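Local coordinates for hemolysin activator protein CdiB (Acinetobacter baumannii ACICU, PDB 6WIL) that probably secretes a contact-dependent growth inhibition toxin across the outer membrane, as a two-partner-secretion (TpsB) transporter of the Omp85 superfamily, at residues 42-47 with 102-106; 64-68 with 136-140; 261-265 with 466-470. All coordinates share one frame; numbering follows the deposited sequence.

Contact 1 of 3, residues 42-47 with 102-106; sequences QDFKHL and NIVNY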
# COMPACT_ATOMS: atom_id res chain seq x y z
N GLN A 42 0.39 33.43 5.84
CA GLN A 42 -0.19 34.43 4.96
C GLN A 42 -0.13 33.89 3.54
O GLN A 42 0.93 33.42 3.10
CB GLN A 42 0.60 35.74 5.05
CG GLN A 42 2.09 35.50 5.29
CD GLN A 42 2.98 36.60 4.73
OE1 GLN A 42 2.73 37.13 3.65
NE2 GLN A 42 4.02 36.94 5.48
N ASP A 43 -1.25 33.94 2.82
CA ASP A 43 -1.17 33.61 1.41
C ASP A 43 -0.35 34.68 0.70
O ASP A 43 -0.34 35.85 1.09
CB ASP A 43 -2.55 33.48 0.77
CG ASP A 43 -2.52 32.66 -0.51
OD1 ASP A 43 -1.42 32.53 -1.11
OD2 ASP A 43 -3.58 32.15 -0.93
N PHE A 44 0.36 34.26 -0.34
CA PHE A 44 1.35 35.10 -0.99
C PHE A 44 0.85 35.70 -2.29
O PHE A 44 1.62 35.85 -3.25
CB PHE A 44 2.63 34.29 -1.20
CG PHE A 44 3.13 33.63 0.06
CD1 PHE A 44 3.77 34.37 1.04
CD2 PHE A 44 2.94 32.27 0.27
CE1 PHE A 44 4.23 33.77 2.20
CE2 PHE A 44 3.39 31.67 1.43
CZ PHE A 44 4.03 32.42 2.40
N LYS A 45 -0.44 36.05 -2.34
CA LYS A 45 -1.02 36.68 -3.52
C LYS A 45 -0.24 37.93 -3.90
O LYS A 45 0.14 38.11 -5.06
CB LYS A 45 -2.49 37.02 -3.28
CG LYS A 45 -3.48 36.12 -4.01
CD LYS A 45 -4.92 36.53 -3.74
CE LYS A 45 -5.26 37.88 -4.36
NZ LYS A 45 -5.25 37.86 -5.85
N HIS A 46 0.00 38.81 -2.93
CA HIS A 46 0.78 40.02 -3.14
C HIS A 46 1.91 40.06 -2.12
O HIS A 46 1.66 40.09 -0.91
CB HIS A 46 -0.10 41.27 -3.02
CG HIS A 46 -1.51 41.06 -3.47
ND1 HIS A 46 -2.55 40.87 -2.58
CD2 HIS A 46 -2.06 41.01 -4.71
CE1 HIS A 46 -3.68 40.71 -3.25
NE2 HIS A 46 -3.41 40.79 -4.54
N LEU A 47 3.15 40.06 -2.61
CA LEU A 47 4.32 40.24 -1.77
C LEU A 47 4.80 41.68 -1.73
O LEU A 47 5.29 42.13 -0.69
CB LEU A 47 5.46 39.35 -2.26
CG LEU A 47 5.10 37.88 -2.51
CD1 LEU A 47 6.22 37.16 -3.24
CD2 LEU A 47 4.76 37.18 -1.20
N ASN A 102 8.04 40.03 3.19
CA ASN A 102 7.12 39.09 2.55
C ASN A 102 7.82 38.23 1.51
O ASN A 102 7.54 37.04 1.39
CB ASN A 102 5.95 39.85 1.93
CG ASN A 102 5.07 40.52 2.96
OD1 ASN A 102 5.06 40.13 4.13
ND2 ASN A 102 4.33 41.54 2.54
N ILE A 103 8.74 38.83 0.74
CA ILE A 103 9.51 38.05 -0.23
C ILE A 103 10.34 36.99 0.49
O ILE A 103 10.43 35.84 0.03
CB ILE A 103 10.39 38.99 -1.08
CG1 ILE A 103 9.53 39.81 -2.03
CG2 ILE A 103 11.45 38.20 -1.84
CD1 ILE A 103 10.18 41.10 -2.50
N VAL A 104 10.93 37.35 1.63
CA VAL A 104 11.71 36.39 2.40
C VAL A 104 10.81 35.29 2.95
O VAL A 104 11.14 34.10 2.85
CB VAL A 104 12.48 37.11 3.52
CG1 VAL A 104 12.83 36.15 4.65
CG2 VAL A 104 13.75 37.74 2.96
N ASN A 105 9.66 35.66 3.52
CA ASN A 105 8.74 34.65 4.03
C ASN A 105 8.24 33.72 2.93
O ASN A 105 7.99 32.54 3.18
CB ASN A 105 7.55 35.32 4.72
CG ASN A 105 7.87 35.80 6.11
OD1 ASN A 105 8.68 35.19 6.82
ND2 ASN A 105 7.25 36.90 6.52
N TYR A 106 8.08 34.25 1.71
CA TYR A 106 7.65 33.42 0.60
C TYR A 106 8.73 32.43 0.19
O TYR A 106 8.44 31.25 -0.06
CB TYR A 106 7.25 34.31 -0.58
CG TYR A 106 6.79 33.56 -1.82
CD1 TYR A 106 5.66 32.77 -1.80
CD2 TYR A 106 7.48 33.68 -3.02
CE1 TYR A 106 5.22 32.10 -2.93
CE2 TYR A 106 7.06 33.01 -4.15
CZ TYR A 106 5.93 32.23 -4.10
OH TYR A 106 5.50 31.56 -5.23

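Contact 2 of 3, residues 64-68 with 136-140; sequences PLIGQ and SIQIG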
# COMPACT_ATOMS: atom_id res chain seq x y z
N PRO A 64 26.43 32.62 -2.32
CA PRO A 64 27.00 31.69 -1.35
C PRO A 64 27.40 32.39 -0.06
O PRO A 64 27.86 33.53 -0.06
CB PRO A 64 28.23 31.12 -2.07
CG PRO A 64 27.97 31.37 -3.52
CD PRO A 64 27.19 32.64 -3.59
N LEU A 65 27.20 31.69 1.06
CA LEU A 65 27.81 32.08 2.31
C LEU A 65 29.26 31.60 2.33
O LEU A 65 29.75 30.99 1.38
CB LEU A 65 27.02 31.54 3.50
CG LEU A 65 25.67 32.18 3.79
CD1 LEU A 65 25.13 31.71 5.14
CD2 LEU A 65 25.77 33.69 3.75
N ILE A 66 29.95 31.86 3.44
CA ILE A 66 31.33 31.42 3.57
C ILE A 66 31.39 29.90 3.60
O ILE A 66 30.68 29.26 4.38
CB ILE A 66 31.96 32.02 4.84
CG1 ILE A 66 32.00 33.54 4.72
CG2 ILE A 66 33.35 31.43 5.08
CD1 ILE A 66 32.48 34.23 5.96
N GLY A 67 32.24 29.33 2.75
CA GLY A 67 32.42 27.90 2.73
C GLY A 67 31.36 27.12 2.00
O GLY A 67 31.25 25.91 2.19
N GLN A 68 30.57 27.78 1.15
CA GLN A 68 29.52 27.12 0.39
C GLN A 68 29.97 27.00 -1.06
O GLN A 68 30.28 28.01 -1.71
CB GLN A 68 28.21 27.90 0.47
CG GLN A 68 27.56 27.90 1.84
CD GLN A 68 26.13 28.40 1.80
OE1 GLN A 68 25.68 28.96 0.80
NE2 GLN A 68 25.39 28.18 2.89
N SER A 136 20.49 34.46 0.61
CA SER A 136 21.41 33.40 1.00
C SER A 136 20.65 32.34 1.78
O SER A 136 19.57 32.59 2.31
CB SER A 136 22.57 33.91 1.84
OG SER A 136 23.60 34.39 1.00
N ILE A 137 21.24 31.16 1.86
CA ILE A 137 20.60 30.03 2.52
C ILE A 137 21.49 29.53 3.65
O ILE A 137 22.65 29.15 3.42
CB ILE A 137 20.25 28.90 1.54
CG1 ILE A 137 19.58 27.75 2.28
CG2 ILE A 137 21.49 28.41 0.79
CD1 ILE A 137 18.84 26.79 1.41
N GLN A 138 20.95 29.52 4.86
CA GLN A 138 21.59 28.84 5.98
C GLN A 138 21.25 27.37 5.89
O GLN A 138 20.21 26.91 6.37
CB GLN A 138 21.14 29.44 7.30
CG GLN A 138 22.01 30.58 7.77
CD GLN A 138 21.30 31.46 8.77
OE1 GLN A 138 20.17 31.19 9.16
NE2 GLN A 138 21.96 32.54 9.18
N ILE A 139 22.14 26.61 5.26
CA ILE A 139 21.91 25.19 5.01
C ILE A 139 22.02 24.44 6.34
O ILE A 139 23.10 24.35 6.93
CB ILE A 139 22.89 24.63 3.98
CG1 ILE A 139 22.79 25.44 2.68
CG2 ILE A 139 22.61 23.16 3.73
CD1 ILE A 139 23.41 24.76 1.48
N GLY A 140 20.89 23.92 6.82
CA GLY A 140 20.87 23.13 8.04
C GLY A 140 21.17 21.67 7.77
O GLY A 140 20.49 21.02 6.97
O HOH W 1 25.56 26.96 5.71

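Contact 3 of 3, residues 261-265 with 466-470; sequences DDFHE and FDGEL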
# COMPACT_ATOMS: atom_id res chain seq x y z
N ASP A 261 -13.63 -27.79 1.05
CA ASP A 261 -14.69 -27.15 0.27
C ASP A 261 -15.72 -28.21 -0.12
O ASP A 261 -15.44 -29.09 -0.95
CB ASP A 261 -14.10 -26.47 -0.97
CG ASP A 261 -15.10 -25.55 -1.66
OD1 ASP A 261 -16.28 -25.53 -1.26
OD2 ASP A 261 -14.69 -24.83 -2.60
N ASP A 262 -16.91 -28.14 0.49
CA ASP A 262 -17.99 -29.05 0.14
C ASP A 262 -18.69 -28.66 -1.16
O ASP A 262 -19.37 -29.50 -1.75
CB ASP A 262 -19.03 -29.10 1.27
CG ASP A 262 -18.54 -29.90 2.47
OD1 ASP A 262 -17.64 -30.75 2.29
OD2 ASP A 262 -19.06 -29.68 3.58
N PHE A 263 -18.53 -27.41 -1.61
CA PHE A 263 -19.11 -27.00 -2.88
C PHE A 263 -18.53 -27.79 -4.04
O PHE A 263 -19.26 -28.27 -4.91
CB PHE A 263 -18.91 -25.50 -3.09
CG PHE A 263 -19.81 -24.64 -2.24
CD1 PHE A 263 -21.07 -24.28 -2.69
CD2 PHE A 263 -19.40 -24.20 -0.99
CE1 PHE A 263 -21.90 -23.49 -1.92
CE2 PHE A 263 -20.23 -23.41 -0.22
CZ PHE A 263 -21.48 -23.06 -0.69
N HIS A 264 -17.20 -27.94 -4.07
CA HIS A 264 -16.51 -28.69 -5.11
C HIS A 264 -15.89 -29.98 -4.57
O HIS A 264 -15.00 -30.55 -5.22
CB HIS A 264 -15.45 -27.83 -5.79
CG HIS A 264 -16.02 -26.67 -6.55
ND1 HIS A 264 -16.65 -26.83 -7.78
CD2 HIS A 264 -16.07 -25.35 -6.28
CE1 HIS A 264 -17.05 -25.65 -8.21
NE2 HIS A 264 -16.72 -24.73 -7.32
N GLU A 265 -16.36 -30.46 -3.41
CA GLU A 265 -15.91 -31.70 -2.78
C GLU A 265 -14.39 -31.85 -2.84
O GLU A 265 -13.85 -32.84 -3.33
CB GLU A 265 -16.62 -32.91 -3.39
CG GLU A 265 -18.13 -32.92 -3.13
CD GLU A 265 -18.84 -34.05 -3.85
OE1 GLU A 265 -18.21 -34.71 -4.71
OE2 GLU A 265 -20.03 -34.30 -3.55
N PHE A 466 -22.72 -14.04 -2.04
CA PHE A 466 -22.79 -15.19 -2.93
C PHE A 466 -21.84 -16.27 -2.43
O PHE A 466 -20.75 -15.97 -1.94
CB PHE A 466 -22.44 -14.79 -4.37
CG PHE A 466 -23.53 -14.01 -5.06
CD1 PHE A 466 -24.58 -14.66 -5.69
CD2 PHE A 466 -23.50 -12.62 -5.09
CE1 PHE A 466 -25.58 -13.95 -6.32
CE2 PHE A 466 -24.49 -11.90 -5.72
CZ PHE A 466 -25.53 -12.57 -6.34
N ASP A 467 -22.27 -17.53 -2.58
CA ASP A 467 -21.53 -18.64 -1.99
C ASP A 467 -20.25 -18.93 -2.77
O ASP A 467 -19.27 -19.44 -2.20
CB ASP A 467 -22.40 -19.90 -1.95
CG ASP A 467 -23.12 -20.17 -3.25
OD1 ASP A 467 -22.46 -20.16 -4.33
OD2 ASP A 467 -24.35 -20.39 -3.20
N GLY A 468 -20.24 -18.63 -4.07
CA GLY A 468 -19.11 -18.92 -4.90
C GLY A 468 -19.06 -20.30 -5.53
O GLY A 468 -18.01 -20.67 -6.08
N GLU A 469 -20.14 -21.07 -5.45
CA GLU A 469 -20.14 -22.34 -6.18
C GLU A 469 -20.17 -22.12 -7.68
O GLU A 469 -19.62 -22.91 -8.45
CB GLU A 469 -21.33 -23.20 -5.76
CG GLU A 469 -22.67 -22.71 -6.26
CD GLU A 469 -23.80 -23.54 -5.73
OE1 GLU A 469 -23.99 -24.66 -6.24
OE2 GLU A 469 -24.48 -23.09 -4.77
N LEU A 470 -20.81 -21.05 -8.11
CA LEU A 470 -20.83 -20.67 -9.51
C LEU A 470 -20.41 -19.22 -9.59
O LEU A 470 -20.96 -18.38 -8.88
CB LEU A 470 -22.22 -20.86 -10.14
CG LEU A 470 -22.78 -22.28 -10.15
CD1 LEU A 470 -24.24 -22.27 -10.57
CD2 LEU A 470 -21.97 -23.21 -11.06

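Contact 1 of 3, residues 42-47 with 102-106
Y106 sets its CG trans to the backbone N (chi1 179°) and F44 keeps CG beside its own N (chi1 -52°), torsions that turn the two rings toward each other where the 42-47 loop meets helix 97-113. The rings meet obliquely, neither stacked nor edge-to-face, with planes 58° apart and centroids 5.0 Å apart. Y106 CD1 comes over one face of F44 and touches CG at 3.3 Å. The same face receives the Y106 backbone: its CA lies 4.1 Å from the F44 ring centroid in a CH-pi contact. On the opposite face the carbonyl O of Q42 sits 3.2 Å above the plane of the F44 ring, over its centre, so the phenyl group is held between its own loop and the helix.

L47 supplies the other apolar grip. Its CD1 reaches Y106 CD2 at 3.7 Å, while Y106 CD1, the other ortho carbon, meets F44; both neighbours lie on the same side of the Y106 ring plane. L47 CD2 packs on Y106 CB at 3.8 Å. L47 CB lies 4.1 Å from I103 CG1, and the L47 carbonyl O rests on N102 CB. N102 and Y106 thus meet the loop from successive turns of one helix face, joined by the bond from Y106 N to N102 O.

H86 binds the F44 carbonyl O and sets its ring edge-to-face with Y106, Q88 binds the L47 backbone N, and I90 touches L47 and I103. Beneath, I83 of helix 77-85 packs on I103 and Y106, so the linker that follows helix 8-27 lies along the two-helix layer of the first POTRA domain, shortly before the C54-C94 disulfide.

Contact 2 of 3, residues 64-68 with 136-140
This is a turn-to-strand contact in the first POTRA domain, in which the amide of Q68 links the loop after strand 59-62 to strand 132-149, and L65 packs beside it. Q68 NE2 donates to the carbonyl O of I137 at 3.0 Å, with an N-H...O angle of 166°; the acceptor lies in the amide plane and the donor approaches nearly along the C=O axis. The other end of the amide, Q68 OE1, accepts from L65 N at 3.1 Å, this time from a donor well above the carbonyl plane (71° out of it). Donating at one end and accepting at the other fixes which way round the amide sits. An extended chain beyond CG (chi2 -167°) carries it across to the strand, where NE2 also passes I139 CG1 and donates to a water 3.1 Å away, which I139 N reaches only weakly.

L65 to Q68 form a type II beta turn with G67 at its positive-phi position; the closing bond from Q68 N to L65 O is weak. In the POTRA fold strand 59-62 runs parallel to 132-149, and here, just past the end of that short strand, a side-chain amide meets the neighbouring backbone.

L65 lays its branches on the strand: CD2 lies 3.6 Å from S136 OG and 3.7 Å from S136 CB, and CD1 is 4.0 Å from I137 O. S136 OG itself bonds to the carbonyl O of I63, while the S136 backbone pairs with V122 of strand 120-123. L73 of helix 70-74 touches P64, Q68 and I137 alike.

Contact 3 of 3, residues 261-265 with 466-470
D467 OD1 accepts the backbone N-H of E469 at 2.7 Å in a nearly straight bond (167°), met on the anti side of the carboxylate. It closes an Asx turn through G468, whose positive phi suits glycine, and presents the CB atoms of D467 and E469 to the ring of F263. F263 CD1 touches E469 CB at 3.3 Å, and F263 CZ touches D467 CB at 3.5 Å, both obliquely.

E469 holds CG between its backbone N and carbonyl carbon (chi1 71°), and from there its OE2 comes in plane to the edge of the F263 ring, 3.9 Å from CE1. That oxygen forms a salt bridge with K547, which probably also eases the closeness of D467 OD2, another acceptor, at 3.1 Å from E469 OE2. F263 is placed by a second Asx turn: its N donates to D261 OD1 at 3.0 Å, and the same oxygen bonds T233 OG1. H264 adds a looser approach, NE2 lying 3.6 Å from the carbonyl O of E469.

N228 of strand 217-228 touches F263, D467 and E469 together. The turn 261-265 joins barrel strands 251-261 and 266-279, whereas 466-470 belongs to the long loop between strands 432-444 and 476-487. That is extracellular loop 6 of Omp85 barrels, and F466 ends its characteristic VRGF sequence.

Overall arrangement
Contacts 1 and 2 lie in the first POTRA domain, their centres 22 Å apart and their nearest atoms about 8 Å apart. Their segments alternate along the chain: contact 1 places the linker on helix 97-113, contact 2 ties the loop after strand 59-62 to strand 132-149, so they engage the helical and the sheet layers of one domain. Contact 3 follows in series, between loops of the 16-stranded barrel, its centre about 65 and 69 Å from those of contacts 1 and 2, across the chain's centre. It joins a strand-connecting turn to loop 6. The set spans both modules, a POTRA region probably for substrate capture and a barrel probably for export.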